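Local structure of BAR/IMD domain-containing adapter protein 2-like 2 (Mus musculus, 3OK8) at residues R185-F188 and L189-H193; A178-E181 and E182-Y186; Q96-H99 and G100-Q104; S13-A16 and I17-I21. The protein binds phosphoinositides through its IMD (I-BAR) domain, the part described here, and induces planar or gently curved membrane structures. One frame throughout, in Å; residues are numbered along the deposited sequence.

Contact 1: R185-F188 and L189-H193; sequences RYRF and LAEKH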
loop_
_atom_site.group_PDB
_atom_site.type_symbol
_atom_site.label_atom_id
_atom_site.label_comp_id
_atom_site.label_asym_id
_atom_site.label_seq_id
_atom_site.Cartn_x
_atom_site.Cartn_y
_atom_site.Cartn_z
ATOM N N ARG A 185 2.536 12.196 -27.374
ATOM C CA ARG A 185 1.736 11.212 -26.652
ATOM C C ARG A 185 2.560 10.382 -25.665
ATOM O O ARG A 185 2.082 10.078 -24.574
ATOM C CB ARG A 185 0.928 10.355 -27.633
ATOM C CG ARG A 185 -0.277 11.109 -28.176
ATOM C CD ARG A 185 -0.649 10.758 -29.611
ATOM N NE ARG A 185 -1.697 11.653 -30.098
ATOM C CZ ARG A 185 -1.473 12.881 -30.564
ATOM N NH1 ARG A 185 -2.479 13.636 -30.983
ATOM N NH2 ARG A 185 -0.235 13.359 -30.617
ATOM N N TYR A 186 3.795 10.031 -26.005
ATOM C CA TYR A 186 4.666 9.450 -24.982
ATOM C C TYR A 186 4.893 10.422 -23.822
ATOM O O TYR A 186 4.766 10.059 -22.641
ATOM C CB TYR A 186 5.999 9.009 -25.558
ATOM C CG TYR A 186 5.884 7.752 -26.382
ATOM C CD1 TYR A 186 5.552 6.551 -25.781
ATOM C CD2 TYR A 186 6.102 7.763 -27.763
ATOM C CE1 TYR A 186 5.436 5.393 -26.507
ATOM C CE2 TYR A 186 5.985 6.597 -28.508
ATOM C CZ TYR A 186 5.652 5.410 -27.864
ATOM O OH TYR A 186 5.527 4.242 -28.562
ATOM N N ARG A 187 5.224 11.661 -24.169
ATOM C CA ARG A 187 5.471 12.703 -23.180
ATOM C C ARG A 187 4.296 12.921 -22.235
ATOM O O ARG A 187 4.496 13.210 -21.064
ATOM C CB ARG A 187 5.824 14.027 -23.864
ATOM C CG ARG A 187 5.780 15.239 -22.943
ATOM C CD ARG A 187 6.449 16.478 -23.566
ATOM N NE ARG A 187 7.887 16.281 -23.727
ATOM C CZ ARG A 187 8.536 16.326 -24.888
ATOM N NH1 ARG A 187 9.850 16.106 -24.910
ATOM N NH2 ARG A 187 7.880 16.592 -26.016
ATOM N N PHE A 188 3.078 12.822 -22.755
ATOM C CA PHE A 188 1.885 13.045 -21.954
ATOM C C PHE A 188 1.729 11.902 -20.952
ATOM O O PHE A 188 1.265 12.113 -19.842
ATOM C CB PHE A 188 0.650 13.144 -22.850
ATOM C CG PHE A 188 -0.630 12.626 -22.216
ATOM C CD1 PHE A 188 -0.894 11.255 -22.159
ATOM C CD2 PHE A 188 -1.581 13.509 -21.711
ATOM C CE1 PHE A 188 -2.069 10.778 -21.596
ATOM C CE2 PHE A 188 -2.758 13.044 -21.150
ATOM C CZ PHE A 188 -3.005 11.673 -21.086
ATOM N N LEU A 189 2.120 10.696 -21.357
ATOM C CA LEU A 189 2.050 9.527 -20.490
ATOM C C LEU A 189 3.094 9.670 -19.395
ATOM O O LEU A 189 2.804 9.509 -18.199
ATOM C CB LEU A 189 2.275 8.247 -21.299
ATOM C CG LEU A 189 1.811 6.926 -20.689
ATOM C CD1 LEU A 189 0.362 7.041 -20.216
ATOM C CD2 LEU A 189 1.966 5.777 -21.693
ATOM N N ALA A 190 4.308 10.013 -19.806
ATOM C CA ALA A 190 5.382 10.268 -18.864
ATOM C C ALA A 190 5.070 11.418 -17.889
ATOM O O ALA A 190 5.432 11.348 -16.721
ATOM C CB ALA A 190 6.688 10.519 -19.600
ATOM N N GLU A 191 4.400 12.465 -18.355
ATOM C CA GLU A 191 4.144 13.631 -17.500
ATOM C C GLU A 191 3.097 13.301 -16.436
ATOM O O GLU A 191 3.286 13.604 -15.258
ATOM C CB GLU A 191 3.710 14.854 -18.319
ATOM C CG GLU A 191 4.797 15.376 -19.294
ATOM C CD GLU A 191 4.445 16.710 -19.976
ATOM O OE1 GLU A 191 3.251 17.081 -20.043
ATOM O OE2 GLU A 191 5.370 17.395 -20.468
ATOM N N LYS A 192 1.994 12.685 -16.851
ATOM C CA LYS A 192 0.949 12.296 -15.905
ATOM C C LYS A 192 1.483 11.366 -14.824
ATOM O O LYS A 192 1.038 11.409 -13.689
ATOM C CB LYS A 192 -0.211 11.634 -16.636
ATOM C CG LYS A 192 -1.050 12.600 -17.438
ATOM C CD LYS A 192 -1.978 13.367 -16.529
ATOM C CE LYS A 192 -3.169 13.887 -17.308
ATOM N NZ LYS A 192 -3.864 14.944 -16.528
ATOM N N HIS A 193 2.444 10.527 -15.175
ATOM C CA HIS A 193 3.003 9.597 -14.215
ATOM C C HIS A 193 4.049 10.251 -13.350
ATOM O O HIS A 193 4.336 9.785 -12.244
ATOM C CB HIS A 193 3.530 8.347 -14.911
ATOM C CG HIS A 193 2.450 7.356 -15.211
ATOM N ND1 HIS A 193 1.695 7.401 -16.364
ATOM C CD2 HIS A 193 1.962 6.327 -14.480
ATOM C CE1 HIS A 193 0.804 6.426 -16.343
ATOM N NE2 HIS A 193 0.942 5.760 -15.209
#

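Contact 2: A178-E181 and E182-Y186; sequences AELE and EKRRY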
loop_
_atom_site.group_PDB
_atom_site.type_symbol
_atom_site.label_atom_id
_atom_site.label_comp_id
_atom_site.label_asym_id
_atom_site.label_seq_id
_atom_site.Cartn_x
_atom_site.Cartn_y
_atom_site.Cartn_z
ATOM N N ALA A 178 4.343 14.011 -37.924
ATOM C CA ALA A 178 3.832 12.738 -37.422
ATOM C C ALA A 178 4.703 12.187 -36.297
ATOM O O ALA A 178 4.186 11.633 -35.316
ATOM C CB ALA A 178 3.710 11.727 -38.545
ATOM N N GLU A 179 6.021 12.316 -36.457
ATOM C CA GLU A 179 6.973 11.982 -35.399
ATOM C C GLU A 179 6.660 12.768 -34.142
ATOM O O GLU A 179 6.681 12.232 -33.028
ATOM C CB GLU A 179 8.401 12.336 -35.820
ATOM C CG GLU A 179 9.134 11.276 -36.618
ATOM C CD GLU A 179 10.511 11.756 -37.081
ATOM O OE1 GLU A 179 10.664 12.974 -37.364
ATOM O OE2 GLU A 179 11.438 10.920 -37.162
ATOM N N LEU A 180 6.405 14.059 -34.332
ATOM C CA LEU A 180 6.132 14.956 -33.225
ATOM C C LEU A 180 4.918 14.492 -32.415
ATOM O O LEU A 180 4.992 14.387 -31.194
ATOM C CB LEU A 180 5.935 16.385 -33.724
ATOM C CG LEU A 180 5.948 17.495 -32.671
ATOM C CD1 LEU A 180 7.117 17.351 -31.703
ATOM C CD2 LEU A 180 5.994 18.852 -33.347
ATOM N N GLU A 181 3.811 14.227 -33.109
ATOM C CA GLU A 181 2.584 13.730 -32.494
ATOM C C GLU A 181 2.833 12.480 -31.658
ATOM O O GLU A 181 2.283 12.321 -30.563
ATOM C CB GLU A 181 1.552 13.414 -33.577
ATOM C CG GLU A 181 1.027 14.643 -34.295
ATOM C CD GLU A 181 0.301 15.606 -33.368
ATOM O OE1 GLU A 181 0.727 16.778 -33.286
ATOM O OE2 GLU A 181 -0.696 15.199 -32.725
ATOM N N GLU A 182 3.644 11.580 -32.196
ATOM C CA GLU A 182 3.984 10.363 -31.487
ATOM C C GLU A 182 4.679 10.724 -30.190
ATOM O O GLU A 182 4.306 10.237 -29.114
ATOM C CB GLU A 182 4.896 9.497 -32.339
ATOM C CG GLU A 182 5.395 8.246 -31.659
ATOM C CD GLU A 182 6.153 7.364 -32.616
ATOM O OE1 GLU A 182 7.309 7.704 -32.945
ATOM O OE2 GLU A 182 5.583 6.339 -33.056
ATOM N N LYS A 183 5.688 11.582 -30.289
ATOM C CA LYS A 183 6.435 12.000 -29.101
ATOM C C LYS A 183 5.548 12.718 -28.089
ATOM O O LYS A 183 5.705 12.548 -26.880
ATOM C CB LYS A 183 7.626 12.883 -29.470
ATOM C CG LYS A 183 8.498 13.263 -28.280
ATOM C CD LYS A 183 9.756 14.045 -28.682
ATOM C CE LYS A 183 10.815 13.983 -27.593
ATOM N NZ LYS A 183 12.060 14.740 -27.916
ATOM N N ARG A 184 4.611 13.519 -28.583
ATOM C CA ARG A 184 3.736 14.271 -27.701
ATOM C C ARG A 184 2.910 13.344 -26.818
ATOM O O ARG A 184 2.629 13.657 -25.657
ATOM C CB ARG A 184 2.835 15.191 -28.513
ATOM C CG ARG A 184 3.528 16.491 -28.889
ATOM C CD ARG A 184 2.756 17.281 -29.934
ATOM N NE ARG A 184 3.250 18.653 -30.015
ATOM C CZ ARG A 184 2.906 19.529 -30.961
ATOM N NH1 ARG A 184 3.407 20.761 -30.949
ATOM N NH2 ARG A 184 2.057 19.184 -31.917
ATOM N N ARG A 185 2.536 12.196 -27.374
ATOM C CA ARG A 185 1.736 11.212 -26.652
ATOM C C ARG A 185 2.560 10.382 -25.665
ATOM O O ARG A 185 2.082 10.078 -24.574
ATOM C CB ARG A 185 0.928 10.355 -27.633
ATOM C CG ARG A 185 -0.277 11.109 -28.176
ATOM C CD ARG A 185 -0.649 10.758 -29.611
ATOM N NE ARG A 185 -1.697 11.653 -30.098
ATOM C CZ ARG A 185 -1.473 12.881 -30.564
ATOM N NH1 ARG A 185 -2.479 13.636 -30.983
ATOM N NH2 ARG A 185 -0.235 13.359 -30.617
ATOM N N TYR A 186 3.795 10.031 -26.005
ATOM C CA TYR A 186 4.666 9.450 -24.982
ATOM C C TYR A 186 4.893 10.422 -23.822
ATOM O O TYR A 186 4.766 10.059 -22.641
ATOM C CB TYR A 186 5.999 9.009 -25.558
ATOM C CG TYR A 186 5.884 7.752 -26.382
ATOM C CD1 TYR A 186 5.552 6.551 -25.781
ATOM C CD2 TYR A 186 6.102 7.763 -27.763
ATOM C CE1 TYR A 186 5.436 5.393 -26.507
ATOM C CE2 TYR A 186 5.985 6.597 -28.508
ATOM C CZ TYR A 186 5.652 5.410 -27.864
ATOM O OH TYR A 186 5.527 4.242 -28.562
#

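Contact 3: Q96-H99 and G100-Q104; sequences QTFH and GDLLQ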
loop_
_atom_site.group_PDB
_atom_site.type_symbol
_atom_site.label_atom_id
_atom_site.label_comp_id
_atom_site.label_asym_id
_atom_site.label_seq_id
_atom_site.Cartn_x
_atom_site.Cartn_y
_atom_site.Cartn_z
ATOM N N GLN A 96 -6.606 9.218 -5.273
ATOM C CA GLN A 96 -7.614 10.019 -5.952
ATOM C C GLN A 96 -7.011 10.839 -7.086
ATOM O O GLN A 96 -7.692 11.143 -8.061
ATOM C CB GLN A 96 -8.372 10.908 -4.969
ATOM C CG GLN A 96 -9.807 11.198 -5.406
ATOM C CD GLN A 96 -10.619 9.931 -5.714
ATOM O OE1 GLN A 96 -11.600 9.984 -6.461
ATOM N NE2 GLN A 96 -10.212 8.792 -5.141
ATOM N N THR A 97 -5.734 11.189 -6.954
ATOM C CA THR A 97 -4.973 11.806 -8.051
ATOM C C THR A 97 -4.863 10.830 -9.225
ATOM O O THR A 97 -5.125 11.178 -10.380
ATOM C CB THR A 97 -3.550 12.210 -7.589
ATOM O OG1 THR A 97 -3.637 13.256 -6.611
ATOM C CG2 THR A 97 -2.711 12.697 -8.759
ATOM N N PHE A 98 -4.458 9.605 -8.907
ATOM C CA PHE A 98 -4.404 8.497 -9.850
ATOM C C PHE A 98 -5.728 8.342 -10.592
ATOM O O PHE A 98 -5.751 8.223 -11.810
ATOM C CB PHE A 98 -4.063 7.217 -9.091
ATOM C CG PHE A 98 -3.754 6.039 -9.968
ATOM C CD1 PHE A 98 -4.048 4.762 -9.536
ATOM C CD2 PHE A 98 -3.173 6.205 -11.219
ATOM C CE1 PHE A 98 -3.767 3.658 -10.328
ATOM C CE2 PHE A 98 -2.879 5.106 -12.021
ATOM C CZ PHE A 98 -3.178 3.826 -11.573
ATOM N N HIS A 99 -6.824 8.354 -9.845
ATOM C CA HIS A 99 -8.165 8.220 -10.406
ATOM C C HIS A 99 -8.576 9.442 -11.226
ATOM O O HIS A 99 -8.739 9.358 -12.448
ATOM C CB HIS A 99 -9.186 7.986 -9.279
ATOM C CG HIS A 99 -10.613 8.154 -9.705
ATOM N ND1 HIS A 99 -11.256 7.258 -10.536
ATOM C CD2 HIS A 99 -11.524 9.112 -9.412
ATOM C CE1 HIS A 99 -12.499 7.659 -10.738
ATOM N NE2 HIS A 99 -12.688 8.781 -10.066
ATOM N N GLY A 100 -8.743 10.573 -10.541
ATOM C CA GLY A 100 -9.256 11.795 -11.139
ATOM C C GLY A 100 -8.390 12.439 -12.222
ATOM O O GLY A 100 -8.905 12.840 -13.272
ATOM N N ASP A 101 -7.083 12.536 -11.969
ATOM C CA ASP A 101 -6.140 13.243 -12.848
ATOM C C ASP A 101 -5.619 12.402 -14.005
ATOM O O ASP A 101 -5.159 12.927 -15.037
ATOM C CB ASP A 101 -4.927 13.716 -12.039
ATOM C CG ASP A 101 -5.162 15.047 -11.354
ATOM O OD1 ASP A 101 -5.110 15.086 -10.111
ATOM O OD2 ASP A 101 -5.388 16.054 -12.060
ATOM N N LEU A 102 -5.654 11.092 -13.826
ATOM C CA LEU A 102 -5.020 10.223 -14.793
ATOM C C LEU A 102 -6.035 9.291 -15.451
ATOM O O LEU A 102 -6.244 9.359 -16.662
ATOM C CB LEU A 102 -3.885 9.464 -14.110
ATOM C CG LEU A 102 -2.837 8.726 -14.930
ATOM C CD1 LEU A 102 -1.568 8.602 -14.127
ATOM C CD2 LEU A 102 -3.328 7.366 -15.349
ATOM N N LEU A 103 -6.694 8.459 -14.644
ATOM C CA LEU A 103 -7.602 7.434 -15.146
ATOM C C LEU A 103 -8.900 7.953 -15.785
ATOM O O LEU A 103 -9.378 7.367 -16.753
ATOM C CB LEU A 103 -7.900 6.407 -14.045
ATOM C CG LEU A 103 -7.063 5.121 -13.960
ATOM C CD1 LEU A 103 -5.675 5.272 -14.538
ATOM C CD2 LEU A 103 -6.983 4.607 -12.509
ATOM N N GLN A 104 -9.475 9.032 -15.260
ATOM C CA GLN A 104 -10.664 9.621 -15.888
ATOM C C GLN A 104 -10.269 10.394 -17.145
ATOM O O GLN A 104 -11.079 10.620 -18.056
ATOM C CB GLN A 104 -11.393 10.558 -14.928
ATOM C CG GLN A 104 -12.166 9.868 -13.822
ATOM C CD GLN A 104 -12.845 10.865 -12.888
ATOM O OE1 GLN A 104 -13.215 10.526 -11.771
ATOM N NE2 GLN A 104 -13.009 12.101 -13.349
#

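Contact 4: S13-A16 and I17-I21; sequences STMA and IYKSI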
loop_
_atom_site.group_PDB
_atom_site.type_symbol
_atom_site.label_atom_id
_atom_site.label_comp_id
_atom_site.label_asym_id
_atom_site.label_seq_id
_atom_site.Cartn_x
_atom_site.Cartn_y
_atom_site.Cartn_z
ATOM N N SER A 13 7.060 5.500 -44.250
ATOM C CA SER A 13 7.588 5.814 -42.927
ATOM C C SER A 13 6.614 6.642 -42.105
ATOM O O SER A 13 6.468 6.433 -40.904
ATOM C CB SER A 13 8.919 6.553 -43.043
ATOM O OG SER A 13 9.996 5.635 -43.091
ATOM N N THR A 14 5.954 7.590 -42.759
ATOM C CA THR A 14 4.948 8.415 -42.106
ATOM C C THR A 14 3.723 7.583 -41.730
ATOM O O THR A 14 3.067 7.834 -40.717
ATOM C CB THR A 14 4.508 9.571 -43.015
ATOM O OG1 THR A 14 5.656 10.328 -43.417
ATOM C CG2 THR A 14 3.533 10.478 -42.285
ATOM N N MET A 15 3.424 6.590 -42.559
ATOM C CA MET A 15 2.271 5.730 -42.350
ATOM C C MET A 15 2.509 4.755 -41.205
ATOM O O MET A 15 1.597 4.445 -40.448
ATOM C CB MET A 15 1.936 4.983 -43.640
ATOM C CG MET A 15 1.132 5.825 -44.614
ATOM S SD MET A 15 -0.560 6.035 -44.025
ATOM C CE MET A 15 -0.840 7.753 -44.396
ATOM N N ALA A 16 3.747 4.290 -41.082
ATOM C CA ALA A 16 4.147 3.408 -39.998
ATOM C C ALA A 16 3.959 4.079 -38.636
ATOM O O ALA A 16 3.712 3.410 -37.636
ATOM C CB ALA A 16 5.591 2.994 -40.177
ATOM N N ILE A 17 4.088 5.400 -38.613
ATOM C CA ILE A 17 3.985 6.179 -37.389
ATOM C C ILE A 17 2.541 6.412 -36.964
ATOM O O ILE A 17 2.189 6.198 -35.803
ATOM C CB ILE A 17 4.684 7.522 -37.528
ATOM C CG1 ILE A 17 6.194 7.312 -37.598
ATOM C CG2 ILE A 17 4.297 8.435 -36.363
ATOM C CD1 ILE A 17 6.978 8.582 -37.884
ATOM N N TYR A 18 1.710 6.861 -37.896
ATOM C CA TYR A 18 0.275 6.942 -37.652
ATOM C C TYR A 18 -0.309 5.589 -37.263
ATOM O O TYR A 18 -1.235 5.511 -36.452
ATOM C CB TYR A 18 -0.452 7.487 -38.880
ATOM C CG TYR A 18 -0.274 8.970 -39.021
ATOM C CD1 TYR A 18 -0.784 9.832 -38.057
ATOM C CD2 TYR A 18 0.422 9.518 -40.100
ATOM C CE1 TYR A 18 -0.616 11.192 -38.162
ATOM C CE2 TYR A 18 0.593 10.884 -40.213
ATOM C CZ TYR A 18 0.069 11.712 -39.242
ATOM O OH TYR A 18 0.230 13.065 -39.319
ATOM N N LYS A 19 0.224 4.520 -37.845
ATOM C CA LYS A 19 -0.254 3.188 -37.503
ATOM C C LYS A 19 0.258 2.719 -36.143
ATOM O O LYS A 19 -0.409 1.930 -35.483
ATOM C CB LYS A 19 0.059 2.165 -38.593
ATOM C CG LYS A 19 -0.990 2.111 -39.709
ATOM C CD LYS A 19 -0.922 3.345 -40.626
ATOM C CE LYS A 19 -2.171 3.497 -41.486
ATOM N NZ LYS A 19 -2.248 2.461 -42.560
ATOM N N SER A 20 1.428 3.200 -35.723
ATOM C CA SER A 20 1.919 2.889 -34.378
ATOM C C SER A 20 1.012 3.531 -33.343
ATOM O O SER A 20 0.712 2.947 -32.303
ATOM C CB SER A 20 3.345 3.401 -34.173
ATOM O OG SER A 20 4.308 2.458 -34.595
ATOM N N ILE A 21 0.588 4.754 -33.632
ATOM C CA ILE A 21 -0.261 5.493 -32.714
ATOM C C ILE A 21 -1.640 4.842 -32.608
ATOM O O ILE A 21 -2.170 4.681 -31.526
ATOM C CB ILE A 21 -0.406 6.973 -33.146
ATOM C CG1 ILE A 21 0.944 7.694 -33.055
ATOM C CG2 ILE A 21 -1.476 7.684 -32.318
ATOM C CD1 ILE A 21 0.916 9.115 -33.620
#

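Contact 1: R185-F188 and L189-H193
The Phe188 ring carries the aliphatic part of Lys192 over one of its faces: CG of Lys192 stands 4.1 Å from Phe188 CE2, offset toward the rim, and CE of Lys192 lies 4.0 Å from the same CE2. The lysine chain folds at its second torsion (chi2 -78°), which brings CG and CE near the ring before NZ departs to the carbonyl oxygen of Asp101 on helix 71-147, whose His105 ring also meets Phe188. At the edge of the Arg187 guanidinium, near its plane, comes Glu191 OE2, but it lies against the methylenes, 3.3 Å from Arg187 CG. Arg187 NE stays 4.3 Å from OE2, beyond a salt bridge, and the two planes are turned 53° apart; the exact placing of this glutamate is doubtful, its CG being modelled too close to Arg187 O. NE is instead bonded to the backbone oxygen of Ser222 of the second subunit. His193 turns its ring edge to Leu189 O, which takes ND1 at 3.0 Å in the ring plane and the backbone N of His193 from the opposite face of the carbonyl. With ND1 donating to Leu189 O, the imidazole is fixed in rotation, and its NE2 is hydrogen-bonded to Tyr53 OH of the second subunit; the adjacent Lys192 and His193 thus bind different neighbours, helix 71-147 of the same chain and the second subunit.

Contact 2: A178-E181 and E182-Y186
Glu181 and Arg185 make the tight side of this helical turn. Arg185 NH2 reaches both the backbone oxygen of Glu181, at 2.7 Å and in the guanidinium plane, and Glu181 OE2, at 2.8 Å and from above the carboxylate plane. The carbonyl oxygen is gripped twice, since the backbone N of Arg185 approaches it from the opposite face. Both chains bend to allow this: Glu181 folds back at its second torsion (chi2 -62°), and the arginine curls toward the preceding turn. Asp113 of helix 71-147 pairs with NE of the same guanidinium, while Phe116 and Ile117 pack on its side chain.

Toward solvent the contact is looser. Arg184, an exposed residue, stretches out from CG to NE and gives NH2 to Glu181 OE1 at 3.1 Å, the carboxylate and guanidinium planes standing 83° apart. Leu180 CD2 sits over the centre of one face of that guanidinium, its distance to Arg184 CZ being 4.0 Å, so a branched apolar chain supports a flat cation without competing for its N-H groups. One glutamate shared by arginines three and four residues further on is a helical salt-bridge network, here set on helix 153-217 of the IMD three-helix bundle.

Contact 3: Q96-H99 and G100-Q104
Thr97 O is held by two backbone donors, Asp101 N at 2.9 Å and, weakly, Leu102 N at 3.5 Å, where helix 71-147 of the three-helix bundle widens into a pi-type turn. Past this point the bonding changes step: Gly100 N still pairs with Gln96 O four residues back, whereas Leu103 N takes Phe98 O and Gln104 N takes His99 O, each five residues back.

The wider spacing brings side chains five apart into contact. Leu103 CD2 lies over the centre of the Phe98 ring, 3.9 Å from its centroid and 9° off the normal, a CH-pi contact. Leu102, four residues on from Phe98, adds CD2 at 4.0 Å from Phe98 CE2. With CG anti to the backbone N and beside the carbonyl carbon (chi1 -170°), the Phe98 ring leans toward the following turn, where both leucines meet it. Its ring also meets Tyr39 of helix 5-66 and, edge-to-face, Tyr53 of the second subunit, so an aromatic ring suits this junction of helices and subunits. On the more polar side, Gln104, five residues on, covers one face of the His99 imidazole, its CG 4.1 Å from the His99 ring centroid and 25° off the normal.

Contact 4: S13-A16 and I17-I21
Helix 5-66, the first of the three-helix bundle, packs here on both other helices of its own subunit, and the contact is one of its turns. Thr14 and Tyr18 lie side by side and point the same way: the methyl CG2 of Thr14 is 3.6 Å from Tyr18 CE2. That methyl meets the rim of the ring at CE2 because CG2 is anti to the backbone N, which sets OG1 (chi1 -55°) back toward Phe10 O, its hydrogen-bond acceptor one turn earlier. The threonine thus offers carbon to the aromatic ring and hydroxyl to the helix backbone. Tyr18 N closes the turn on Thr14 O at 3.3 Å, whereas Ile17 N has only weak bonds, to Ser13 O and Thr14 O.

Beside this pair, Ile17 lays CG1 over Ser13 O at 3.4 Å and packs on Glu179 of helix 153-217. Ser20 N donates to Ala16 O at 3.0 Å. The side chain of Tyr18 packs on Ala178 and on Cys121 of helix 71-147; a long amphipathic side chain can therefore fill the space between helices with its ring while its hydroxyl is hydrogen-bonded to Ser120 OG.

All four contacts lie along the bundle's three helices, with no ligand or active site among them. Contacts 1 and 2 are successive turns of helix 153-217, centres 11 Å apart, and share Arg185 and Tyr186. Contact 4 on helix 5-66 rests against contact 2: Ala178 CB is 3.6 Å from Tyr18 CE2, and their centres are 10 Å apart. It also touches contact 1, Ile21 CG2 lying 4.2 Å from Arg185 CD. At its other end contact 1 is linked to contact 3 of helix 71-147 through Lys192 and Asp101. Contacts 3 and 4 do not touch, their nearest atoms being about 16 Å apart. Contacts 1, 2 and 3 also reach the second subunit, whereas contact 4 stays within its own bundle.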